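CRISPR-associated protein Cse2 (Thermus thermophilus, PDB 2ZCA) is a CRISPR-associated protein of the CasB/Cse2 family, probably acting in type I-E antiviral defence against invading mobile genetic elements. Local coordinates at residues A32-P35 / G36-P39; R80-A83 / R84-E88; R130-D133 / D134-W138; W138-P141 / E142-Q146. All blocks are in the same frame, centred on the assembly; numbering follows the deposited sequence.

Contact 1 of 4, residues A32-P35 / G36-P39; sequences AFPP and GAYP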
loop_
_atom_site.group_PDB
_atom_site.type_symbol
_atom_site.label_atom_id
_atom_site.label_comp_id
_atom_site.label_asym_id
_atom_site.label_seq_id
_atom_site.Cartn_x
_atom_site.Cartn_y
_atom_site.Cartn_z
ATOM N N ALA A 32 7.441 -11.474 -1.255
ATOM C CA ALA A 32 7.332 -12.929 -1.282
ATOM C C ALA A 32 6.951 -13.487 0.088
ATOM O O ALA A 32 6.639 -14.673 0.219
ATOM C CB ALA A 32 8.658 -13.542 -1.741
ATOM N N PHE A 33 6.977 -12.630 1.106
ATOM C CA PHE A 33 6.660 -13.051 2.470
ATOM C C PHE A 33 5.578 -12.188 3.109
ATOM O O PHE A 33 5.267 -11.098 2.627
ATOM C CB PHE A 33 7.913 -12.974 3.353
ATOM C CG PHE A 33 9.126 -13.612 2.749
ATOM C CD1 PHE A 33 9.809 -12.993 1.707
ATOM C CD2 PHE A 33 9.583 -14.841 3.212
ATOM C CE1 PHE A 33 10.928 -13.589 1.130
ATOM C CE2 PHE A 33 10.704 -15.446 2.641
ATOM C CZ PHE A 33 11.375 -14.818 1.600
ATOM N N PRO A 34 4.993 -12.665 4.218
ATOM C CA PRO A 34 3.954 -11.874 4.879
ATOM C C PRO A 34 4.577 -10.554 5.329
ATOM O O PRO A 34 5.752 -10.509 5.706
ATOM C CB PRO A 34 3.554 -12.748 6.067
ATOM C CG PRO A 34 3.862 -14.155 5.580
ATOM C CD PRO A 34 5.192 -13.955 4.902
ATOM N N PRO A 35 3.805 -9.459 5.282
ATOM C CA PRO A 35 4.306 -8.146 5.693
ATOM C C PRO A 35 4.877 -8.194 7.105
ATOM O O PRO A 35 4.259 -8.750 8.011
ATOM C CB PRO A 35 3.061 -7.263 5.616
ATOM C CG PRO A 35 2.267 -7.901 4.519
ATOM C CD PRO A 35 2.412 -9.369 4.811
ATOM N N GLY A 36 6.056 -7.608 7.282
ATOM C CA GLY A 36 6.678 -7.584 8.594
ATOM C C GLY A 36 7.369 -8.876 8.972
ATOM O O GLY A 36 7.827 -9.024 10.106
ATOM N N ALA A 37 7.456 -9.810 8.031
ATOM C CA ALA A 37 8.100 -11.090 8.297
ATOM C C ALA A 37 9.343 -11.319 7.442
ATOM O O ALA A 37 9.745 -12.459 7.229
ATOM C CB ALA A 37 7.103 -12.226 8.085
ATOM N N TYR A 38 9.943 -10.239 6.942
ATOM C CA TYR A 38 11.151 -10.347 6.124
ATOM C C TYR A 38 12.235 -9.531 6.839
ATOM O O TYR A 38 12.234 -8.301 6.797
ATOM C CB TYR A 38 10.904 -9.802 4.708
ATOM C CG TYR A 38 12.073 -10.018 3.770
ATOM C CD1 TYR A 38 12.488 -11.306 3.429
ATOM C CD2 TYR A 38 12.804 -8.939 3.272
ATOM C CE1 TYR A 38 13.608 -11.512 2.617
ATOM C CE2 TYR A 38 13.924 -9.136 2.459
ATOM C CZ TYR A 38 14.318 -10.426 2.140
ATOM O OH TYR A 38 15.429 -10.627 1.347
ATOM N N PRO A 39 13.173 -10.215 7.513
ATOM C CA PRO A 39 14.257 -9.561 8.251
ATOM C C PRO A 39 15.006 -8.417 7.581
ATOM O O PRO A 39 15.184 -7.363 8.188
ATOM C CB PRO A 39 15.181 -10.725 8.599
ATOM C CG PRO A 39 14.214 -11.844 8.816
ATOM C CD PRO A 39 13.289 -11.682 7.621
#

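Contact 2 of 4, residues R80-A83 / R84-E88; sequences RTLA and RALWE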
loop_
_atom_site.group_PDB
_atom_site.type_symbol
_atom_site.label_atom_id
_atom_site.label_comp_id
_atom_site.label_asym_id
_atom_site.label_seq_id
_atom_site.Cartn_x
_atom_site.Cartn_y
_atom_site.Cartn_z
ATOM N N ARG A 80 -4.252 10.021 -7.174
ATOM C CA ARG A 80 -4.604 8.838 -7.946
ATOM C C ARG A 80 -4.629 7.640 -7.009
ATOM O O ARG A 80 -3.639 6.919 -6.879
ATOM C CB ARG A 80 -3.593 8.602 -9.073
ATOM C CG ARG A 80 -3.991 7.458 -10.000
ATOM C CD ARG A 80 -3.282 7.541 -11.341
ATOM N NE ARG A 80 -3.826 6.585 -12.304
ATOM C CZ ARG A 80 -3.344 5.365 -12.516
ATOM N NH1 ARG A 80 -2.292 4.934 -11.833
ATOM N NH2 ARG A 80 -3.912 4.577 -13.421
ATOM N N THR A 81 -5.766 7.434 -6.353
ATOM C CA THR A 81 -5.906 6.329 -5.406
ATOM C C THR A 81 -5.952 4.994 -6.121
ATOM O O THR A 81 -6.241 4.929 -7.319
ATOM C CB THR A 81 -7.190 6.464 -4.571
ATOM O OG1 THR A 81 -8.328 6.319 -5.428
ATOM C CG2 THR A 81 -7.241 7.820 -3.890
ATOM N N LEU A 82 -5.668 3.924 -5.385
ATOM C CA LEU A 82 -5.693 2.594 -5.965
ATOM C C LEU A 82 -7.065 2.315 -6.571
ATOM O O LEU A 82 -7.162 1.723 -7.643
ATOM C CB LEU A 82 -5.367 1.535 -4.903
ATOM C CG LEU A 82 -5.407 0.078 -5.384
ATOM C CD1 LEU A 82 -4.537 -0.094 -6.627
ATOM C CD2 LEU A 82 -4.917 -0.838 -4.272
ATOM N N ALA A 83 -8.126 2.753 -5.893
ATOM C CA ALA A 83 -9.479 2.527 -6.399
ATOM C C ALA A 83 -9.675 3.195 -7.754
ATOM O O ALA A 83 -10.272 2.608 -8.656
ATOM C CB ALA A 83 -10.518 3.050 -5.404
ATOM N N ARG A 84 -9.185 4.424 -7.894
ATOM C CA ARG A 84 -9.308 5.136 -9.159
ATOM C C ARG A 84 -8.453 4.454 -10.226
ATOM O O ARG A 84 -8.873 4.310 -11.373
ATOM C CB ARG A 84 -8.898 6.602 -8.981
ATOM C CG ARG A 84 -9.930 7.405 -8.186
ATOM C CD ARG A 84 -9.407 8.746 -7.680
ATOM N NE ARG A 84 -10.441 9.461 -6.931
ATOM C CZ ARG A 84 -10.225 10.540 -6.183
ATOM N NH1 ARG A 84 -9.002 11.046 -6.073
ATOM N NH2 ARG A 84 -11.235 11.114 -5.541
ATOM N N ALA A 85 -7.257 4.017 -9.841
ATOM C CA ALA A 85 -6.366 3.339 -10.776
ATOM C C ALA A 85 -6.984 2.028 -11.254
ATOM O O ALA A 85 -6.786 1.624 -12.404
ATOM C CB ALA A 85 -5.014 3.073 -10.118
ATOM N N LEU A 86 -7.721 1.356 -10.371
ATOM C CA LEU A 86 -8.367 0.102 -10.735
ATOM C C LEU A 86 -9.508 0.359 -11.713
ATOM O O LEU A 86 -9.719 -0.417 -12.645
ATOM C CB LEU A 86 -8.885 -0.627 -9.489
ATOM C CG LEU A 86 -7.807 -1.367 -8.681
ATOM C CD1 LEU A 86 -8.350 -1.797 -7.321
ATOM C CD2 LEU A 86 -7.325 -2.578 -9.477
ATOM N N TRP A 87 -10.246 1.445 -11.505
ATOM C CA TRP A 87 -11.340 1.768 -12.415
ATOM C C TRP A 87 -10.781 1.981 -13.821
ATOM O O TRP A 87 -11.341 1.497 -14.804
ATOM C CB TRP A 87 -12.071 3.042 -11.976
ATOM C CG TRP A 87 -13.172 3.412 -12.921
ATOM C CD1 TRP A 87 -14.439 2.907 -12.942
ATOM C CD2 TRP A 87 -13.077 4.303 -14.037
ATOM N NE1 TRP A 87 -15.138 3.423 -14.006
ATOM C CE2 TRP A 87 -14.326 4.283 -14.696
ATOM C CE3 TRP A 87 -12.055 5.114 -14.549
ATOM C CZ2 TRP A 87 -14.582 5.042 -15.843
ATOM C CZ3 TRP A 87 -12.309 5.869 -15.690
ATOM C CH2 TRP A 87 -13.565 5.827 -16.323
ATOM N N GLU A 88 -9.670 2.704 -13.912
ATOM C CA GLU A 88 -9.055 2.979 -15.202
ATOM C C GLU A 88 -8.625 1.685 -15.872
ATOM O O GLU A 88 -8.783 1.518 -17.080
ATOM C CB GLU A 88 -7.860 3.926 -15.023
ATOM C CG GLU A 88 -8.277 5.287 -14.486
ATOM C CD GLU A 88 -7.125 6.254 -14.312
ATOM O OE1 GLU A 88 -7.392 7.423 -13.957
ATOM O OE2 GLU A 88 -5.960 5.857 -14.527
HETATM O O HOH W 1 -4.520 1.528 -14.176
#

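Contact 3 of 4, residues R130-D133 / D134-W138; sequences RLLD and DLLRW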
loop_
_atom_site.group_PDB
_atom_site.type_symbol
_atom_site.label_atom_id
_atom_site.label_comp_id
_atom_site.label_asym_id
_atom_site.label_seq_id
_atom_site.Cartn_x
_atom_site.Cartn_y
_atom_site.Cartn_z
ATOM N N ARG A 130 -2.272 7.964 0.887
ATOM C CA ARG A 130 -3.657 7.578 1.151
ATOM C C ARG A 130 -3.748 6.063 1.293
ATOM O O ARG A 130 -4.558 5.550 2.059
ATOM C CB ARG A 130 -4.586 8.059 0.020
ATOM C CG ARG A 130 -6.062 7.687 0.213
ATOM C CD ARG A 130 -6.596 8.079 1.601
ATOM N NE ARG A 130 -6.634 9.523 1.830
ATOM C CZ ARG A 130 -7.632 10.325 1.464
ATOM N NH1 ARG A 130 -8.698 9.834 0.844
ATOM N NH2 ARG A 130 -7.569 11.623 1.732
ATOM N N LEU A 131 -2.912 5.335 0.561
ATOM C CA LEU A 131 -2.944 3.883 0.664
ATOM C C LEU A 131 -2.647 3.433 2.100
ATOM O O LEU A 131 -3.337 2.568 2.639
ATOM C CB LEU A 131 -1.939 3.246 -0.304
ATOM C CG LEU A 131 -1.944 1.712 -0.299
ATOM C CD1 LEU A 131 -3.350 1.202 -0.617
ATOM C CD2 LEU A 131 -0.941 1.180 -1.321
ATOM N N LEU A 132 -1.629 4.018 2.726
ATOM C CA LEU A 132 -1.303 3.632 4.095
ATOM C C LEU A 132 -2.387 4.091 5.071
ATOM O O LEU A 132 -2.801 3.331 5.941
ATOM C CB LEU A 132 0.050 4.208 4.528
ATOM C CG LEU A 132 0.422 3.912 5.987
ATOM C CD1 LEU A 132 0.463 2.402 6.212
ATOM C CD2 LEU A 132 1.763 4.545 6.323
ATOM N N ASP A 133 -2.844 5.331 4.935
ATOM C CA ASP A 133 -3.883 5.818 5.836
ATOM C C ASP A 133 -5.105 4.915 5.766
ATOM O O ASP A 133 -5.762 4.663 6.781
ATOM C CB ASP A 133 -4.289 7.256 5.492
ATOM C CG ASP A 133 -3.230 8.269 5.881
ATOM O OD1 ASP A 133 -2.625 8.111 6.960
ATOM O OD2 ASP A 133 -3.016 9.232 5.118
ATOM N N ASP A 134 -5.410 4.428 4.567
ATOM C CA ASP A 134 -6.560 3.555 4.384
ATOM C C ASP A 134 -6.323 2.158 4.957
ATOM O O ASP A 134 -7.186 1.606 5.635
ATOM C CB ASP A 134 -6.928 3.455 2.901
ATOM C CG ASP A 134 -7.506 4.745 2.355
ATOM O OD1 ASP A 134 -7.943 5.588 3.170
ATOM O OD2 ASP A 134 -7.538 4.908 1.114
ATOM N N LEU A 135 -5.151 1.589 4.693
ATOM C CA LEU A 135 -4.842 0.254 5.197
ATOM C C LEU A 135 -4.848 0.246 6.730
ATOM O O LEU A 135 -5.284 -0.718 7.361
ATOM C CB LEU A 135 -3.478 -0.200 4.660
ATOM C CG LEU A 135 -3.054 -1.645 4.949
ATOM C CD1 LEU A 135 -4.120 -2.619 4.452
ATOM C CD2 LEU A 135 -1.718 -1.920 4.271
ATOM N N LEU A 136 -4.370 1.329 7.329
ATOM C CA LEU A 136 -4.342 1.433 8.782
ATOM C C LEU A 136 -5.742 1.387 9.394
ATOM O O LEU A 136 -5.916 0.954 10.532
ATOM C CB LEU A 136 -3.649 2.731 9.200
ATOM C CG LEU A 136 -2.125 2.753 9.072
ATOM C CD1 LEU A 136 -1.599 4.176 9.245
ATOM C CD2 LEU A 136 -1.529 1.831 10.126
ATOM N N ARG A 137 -6.743 1.817 8.632
ATOM C CA ARG A 137 -8.119 1.846 9.125
ATOM C C ARG A 137 -8.994 0.786 8.456
ATOM O O ARG A 137 -10.215 0.796 8.593
ATOM C CB ARG A 137 -8.718 3.229 8.868
ATOM C CG ARG A 137 -7.938 4.374 9.510
ATOM C CD ARG A 137 -8.457 5.720 9.027
ATOM N NE ARG A 137 -8.184 5.941 7.606
ATOM C CZ ARG A 137 -8.747 6.903 6.880
ATOM N NH1 ARG A 137 -9.618 7.732 7.443
ATOM N NH2 ARG A 137 -8.445 7.036 5.592
ATOM N N TRP A 138 -8.358 -0.144 7.760
ATOM C CA TRP A 138 -9.078 -1.179 7.028
ATOM C C TRP A 138 -9.988 -2.075 7.860
ATOM O O TRP A 138 -11.023 -2.534 7.374
ATOM C CB TRP A 138 -8.073 -2.043 6.259
ATOM C CG TRP A 138 -8.696 -2.911 5.206
ATOM C CD1 TRP A 138 -9.087 -4.214 5.335
ATOM C CD2 TRP A 138 -8.996 -2.532 3.858
ATOM N NE1 TRP A 138 -9.611 -4.670 4.145
ATOM C CE2 TRP A 138 -9.567 -3.657 3.224
ATOM C CE3 TRP A 138 -8.838 -1.348 3.125
ATOM C CZ2 TRP A 138 -9.981 -3.634 1.888
ATOM C CZ3 TRP A 138 -9.251 -1.327 1.791
ATOM C CH2 TRP A 138 -9.815 -2.465 1.192
#

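Contact 4 of 4, residues W138-P141 / E142-Q146; sequences WFSP and ERHVQ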
loop_
_atom_site.group_PDB
_atom_site.type_symbol
_atom_site.label_atom_id
_atom_site.label_comp_id
_atom_site.label_asym_id
_atom_site.label_seq_id
_atom_site.Cartn_x
_atom_site.Cartn_y
_atom_site.Cartn_z
ATOM N N TRP A 138 -8.358 -0.144 7.760
ATOM C CA TRP A 138 -9.078 -1.179 7.028
ATOM C C TRP A 138 -9.988 -2.075 7.860
ATOM O O TRP A 138 -11.023 -2.534 7.374
ATOM C CB TRP A 138 -8.073 -2.043 6.259
ATOM C CG TRP A 138 -8.696 -2.911 5.206
ATOM C CD1 TRP A 138 -9.087 -4.214 5.335
ATOM C CD2 TRP A 138 -8.996 -2.532 3.858
ATOM N NE1 TRP A 138 -9.611 -4.670 4.145
ATOM C CE2 TRP A 138 -9.567 -3.657 3.224
ATOM C CE3 TRP A 138 -8.838 -1.348 3.125
ATOM C CZ2 TRP A 138 -9.981 -3.634 1.888
ATOM C CZ3 TRP A 138 -9.251 -1.327 1.791
ATOM C CH2 TRP A 138 -9.815 -2.465 1.192
ATOM N N PHE A 139 -9.619 -2.311 9.113
ATOM C CA PHE A 139 -10.405 -3.198 9.954
ATOM C C PHE A 139 -11.443 -2.551 10.852
ATOM O O PHE A 139 -11.901 -3.148 11.827
ATOM C CB PHE A 139 -9.449 -4.075 10.745
ATOM C CG PHE A 139 -8.483 -4.808 9.868
ATOM C CD1 PHE A 139 -8.942 -5.775 8.977
ATOM C CD2 PHE A 139 -7.133 -4.476 9.865
ATOM C CE1 PHE A 139 -8.067 -6.397 8.089
ATOM C CE2 PHE A 139 -6.250 -5.091 8.982
ATOM C CZ PHE A 139 -6.721 -6.053 8.091
ATOM N N SER A 140 -11.830 -1.331 10.511
ATOM C CA SER A 140 -12.853 -0.641 11.277
ATOM C C SER A 140 -14.169 -1.393 11.095
ATOM O O SER A 140 -14.517 -1.794 9.984
ATOM C CB SER A 140 -13.015 0.792 10.774
ATOM O OG SER A 140 -14.201 1.366 11.296
ATOM N N PRO A 141 -14.916 -1.605 12.186
ATOM C CA PRO A 141 -16.195 -2.315 12.086
ATOM C C PRO A 141 -17.115 -1.686 11.036
ATOM O O PRO A 141 -17.861 -2.386 10.355
ATOM C CB PRO A 141 -16.762 -2.191 13.494
ATOM C CG PRO A 141 -15.524 -2.210 14.348
ATOM C CD PRO A 141 -14.598 -1.282 13.588
ATOM N N GLU A 142 -17.043 -0.362 10.912
ATOM C CA GLU A 142 -17.863 0.399 9.966
ATOM C C GLU A 142 -17.510 0.143 8.510
ATOM O O GLU A 142 -18.341 0.357 7.626
ATOM C CB GLU A 142 -17.687 1.900 10.172
ATOM C CG GLU A 142 -17.890 2.435 11.554
ATOM C CD GLU A 142 -17.332 3.837 11.657
ATOM O OE1 GLU A 142 -17.592 4.642 10.735
ATOM O OE2 GLU A 142 -16.630 4.129 12.648
ATOM N N ARG A 143 -16.267 -0.273 8.270
ATOM C CA ARG A 143 -15.772 -0.505 6.915
ATOM C C ARG A 143 -15.941 0.790 6.117
ATOM O O ARG A 143 -16.345 0.773 4.956
ATOM C CB ARG A 143 -16.534 -1.660 6.246
ATOM C CG ARG A 143 -16.349 -2.996 6.970
ATOM C CD ARG A 143 -17.043 -4.162 6.275
ATOM N NE ARG A 143 -16.425 -4.499 4.994
ATOM C CZ ARG A 143 -16.927 -4.163 3.812
ATOM N NH1 ARG A 143 -18.061 -3.481 3.746
ATOM N NH2 ARG A 143 -16.294 -4.509 2.695
ATOM N N HIS A 144 -15.613 1.919 6.740
ATOM C CA HIS A 144 -15.763 3.202 6.063
ATOM C C HIS A 144 -14.769 3.393 4.926
ATOM O O HIS A 144 -15.097 4.016 3.918
ATOM C CB HIS A 144 -15.672 4.361 7.066
ATOM C CG HIS A 144 -14.330 4.517 7.709
ATOM N ND1 HIS A 144 -13.352 5.343 7.199
ATOM C CD2 HIS A 144 -13.811 3.970 8.834
ATOM C CE1 HIS A 144 -12.289 5.301 7.984
ATOM N NE2 HIS A 144 -12.543 4.475 8.984
ATOM N N VAL A 145 -13.561 2.854 5.072
ATOM C CA VAL A 145 -12.570 2.981 4.010
ATOM C C VAL A 145 -13.068 2.244 2.769
ATOM O O VAL A 145 -12.988 2.759 1.652
ATOM C CB VAL A 145 -11.208 2.375 4.415
ATOM C CG1 VAL A 145 -10.247 2.440 3.232
ATOM C CG2 VAL A 145 -10.631 3.124 5.606
ATOM N N GLN A 146 -13.581 1.034 2.970
ATOM C CA GLN A 146 -14.084 0.236 1.857
ATOM C C GLN A 146 -15.210 0.947 1.118
ATOM O O GLN A 146 -15.264 0.929 -0.114
ATOM C CB GLN A 146 -14.568 -1.128 2.352
ATOM C CG GLN A 146 -13.444 -2.045 2.812
ATOM C CD GLN A 146 -13.015 -1.815 4.254
ATOM O OE1 GLN A 146 -13.275 -0.766 4.840
ATOM N NE2 GLN A 146 -12.339 -2.807 4.828
HETATM O O HOH W 2 -13.333 3.142 13.203
#

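Contact 1 of 4, residues A32-P35 / G36-P39
Phe-33 and Tyr-38 bring their rings together across the turn that separates them, and this aromatic pair is the close-packed part of the contact. CD1 of Tyr-38 sits over one face of the Phe-33 ring, 3.6 Å from Phe-33 CE1, displaced toward the rim of that ring. The planes are inclined by 30° and slid apart, with centroids 5.0 Å from each other, so overlap is slight and the pair falls short of a full offset stack. The first torsions that direct the two rings differ: Phe-33 carries CG anti to its carbonyl carbon (chi1 -48°), whereas in Tyr-38 CG lies anti to the backbone nitrogen (chi1 -174°). Between the two aromatics the chain reverses in a type II beta turn from Pro-34 to Ala-37, part of the loop joining helix 20-29 to helix 42-49. Its closing bond runs from Ala-37 N to Pro-34 O at 3.0 Å and is rather bent. Pro-35 and Gly-36 hold the two corner positions; Gly-36 has positive phi, a conformation that favours glycine and is usual at the third position of a type II turn. The looser side belongs to Pro-34 and Ala-37, both exposed to solvent. There the methyl of Ala-37 reaches the Pro-34 ring no closer than 4.1 Å, at CB and CD, although the same methyl lies 3.2 Å from Pro-34 O.

Contact 2 of 4, residues R80-A83 / R84-E88
Glu-88 OE2 is gripped by two nitrogens of Arg-80, in a salt bridge from the residue just before the N-cap to the second turn of the helix. The stronger bond comes from Arg-80 NH2 at 2.7 Å, nearly straight at 163°; a weak one from Arg-80 NE adds to it at 3.2 Å. The oxygen lies in the guanidinium plane but is itself approached from above the carboxylate plane, the two groups being turned 44° against each other. Ala-85 CB packs over one guanidinium face, 3.7 Å from Arg-80 CZ. A water that donates to Ala-85 O weakly accepts from Arg-80 NH2, while Arg-80 NH1 bonds to the carbonyls of Glu-123 and Gly-125, tying the helix start to the loop before helix 128-136. On the buried side, Leu-82 CG meets Leu-86 CD1 at 4.0 Å, one turn apart. Thr-81 turns OG1 between its backbone nitrogen and carbonyl carbon (chi1 66°), where it accepts from Arg-84 N at 3.2 Å and also hydrogen-bonds Glu-152 OE1 of helix 144-155. With Ala-85 N bonded to Thr-81 O at 2.9 Å, the arrangement is a classic threonine N-cap opening helix 82-90.

Contact 3 of 4, residues R130-D133 / D134-W138
Three successive helical bonds join the segments, from Asp-134 N to Arg-130 O, Leu-135 N to Leu-131 O and Leu-136 N to Leu-132 O, each 2.9 Å long. The next carbonyl, Asp-133 O, is taken by a side chain: Arg-137 NE donates to it at 2.9 Å, reaching it from above the carbonyl plane. A bend at chi3 (-67°) folds the arginine back over the C-terminal part of helix 128-136, and its NH2 also makes a weak bond to Asp-134 OD1 as part of a salt bridge. Asp-134 has stronger company beyond the turn, for OD2 pairs with Arg-148 and accepts from the indole of Trp-149, both on helix 144-155. The aliphatic part of Arg-130 passes across this carboxylate at a slant, with CD 3.2 Å from Asp-134 OD1, while its NE stays 4.4 Å from that oxygen, beyond a salt bridge. The aspartate is thus surrounded by several positive groups, which would be expected to favour its ionised form. On another side Leu-132 CG packs on Leu-136 CD1 at 3.8 Å, and the two leucines continue onto helices 3-15 and 56-71. This is the C-terminal part of helix 128-136 in an all-helical fold, where an arginine side chain donates to a carbonyl near the helix end and a buried aspartate links the helix to its successor.

Contact 4 of 4, residues W138-P141 / E142-Q146
Gln-146 NE2 donates to Trp-138 O in a bond 2.9 Å long and nearly straight at 167°, lying in the carbonyl plane on a lone pair and close to the plane of the amide itself. The same nitrogen hangs over one face of the indole, 3.3 Å from Trp-138 CE2, with amide and ring planes 41° apart. Gln-146 CG adds a CH-pi contact with the six-membered ring, 4.1 Å from its centroid. A bend at chi2 (85°) curls the glutamine so that methylene and amide both rest on the tryptophan. Val-145 CG1 touches the indole at CE3, 4.0 Å away, its side chain crossing that of Trp-138 at about a right angle.

Farther along, a type I beta turn from Ser-140 to Arg-143 brings the chain round, closed by Arg-143 N to Ser-140 O at 2.9 Å. Ser-140 OG accepts weakly from Glu-142 N, lies at the edge of the His-144 ring, 3.6 Å from CD2, and hydrogen-bonds a water that donates weakly to Glu-142 OE2.

Farther out, Trp-149 meets Trp-138 edge-to-face, Trp-138 NE1 bonds weakly to Ala-106 O, and Arg-143 NH2 donates to Leu-104 O. Arg-143, with both backbone angles positive, is the N-cap residue of helix 144-155, so the whole is a short loop linking two consecutive helices, 128-136 and 144-155, in which the tryptophan in the loop after helix 128-136 is covered by the first turn of the next.

How the contacts relate
From the N terminus, contact 1 comes first, reversing the chain in the loop between helices 20-29 and 42-49 on the surface. Contact 2 opens helix 82-90 on the opposite side of the chain's centre, with centres about 26 Å apart. Contact 3 ends helix 128-136, and contact 4 starts on the same Trp-138 and leads into helix 144-155. All four are local and follow in series; none nests or crosses. Contact 3 touches contact 2 where Arg-130 CG faces Thr-81 CG2 at 4.3 Å, and meets contact 4 more closely, with Asp-134 CB 3.5 Å from Val-145 CG1. Helix 144-155, which begins in contact 4, also packs against contacts 2 and 3, while contact 1 stands apart.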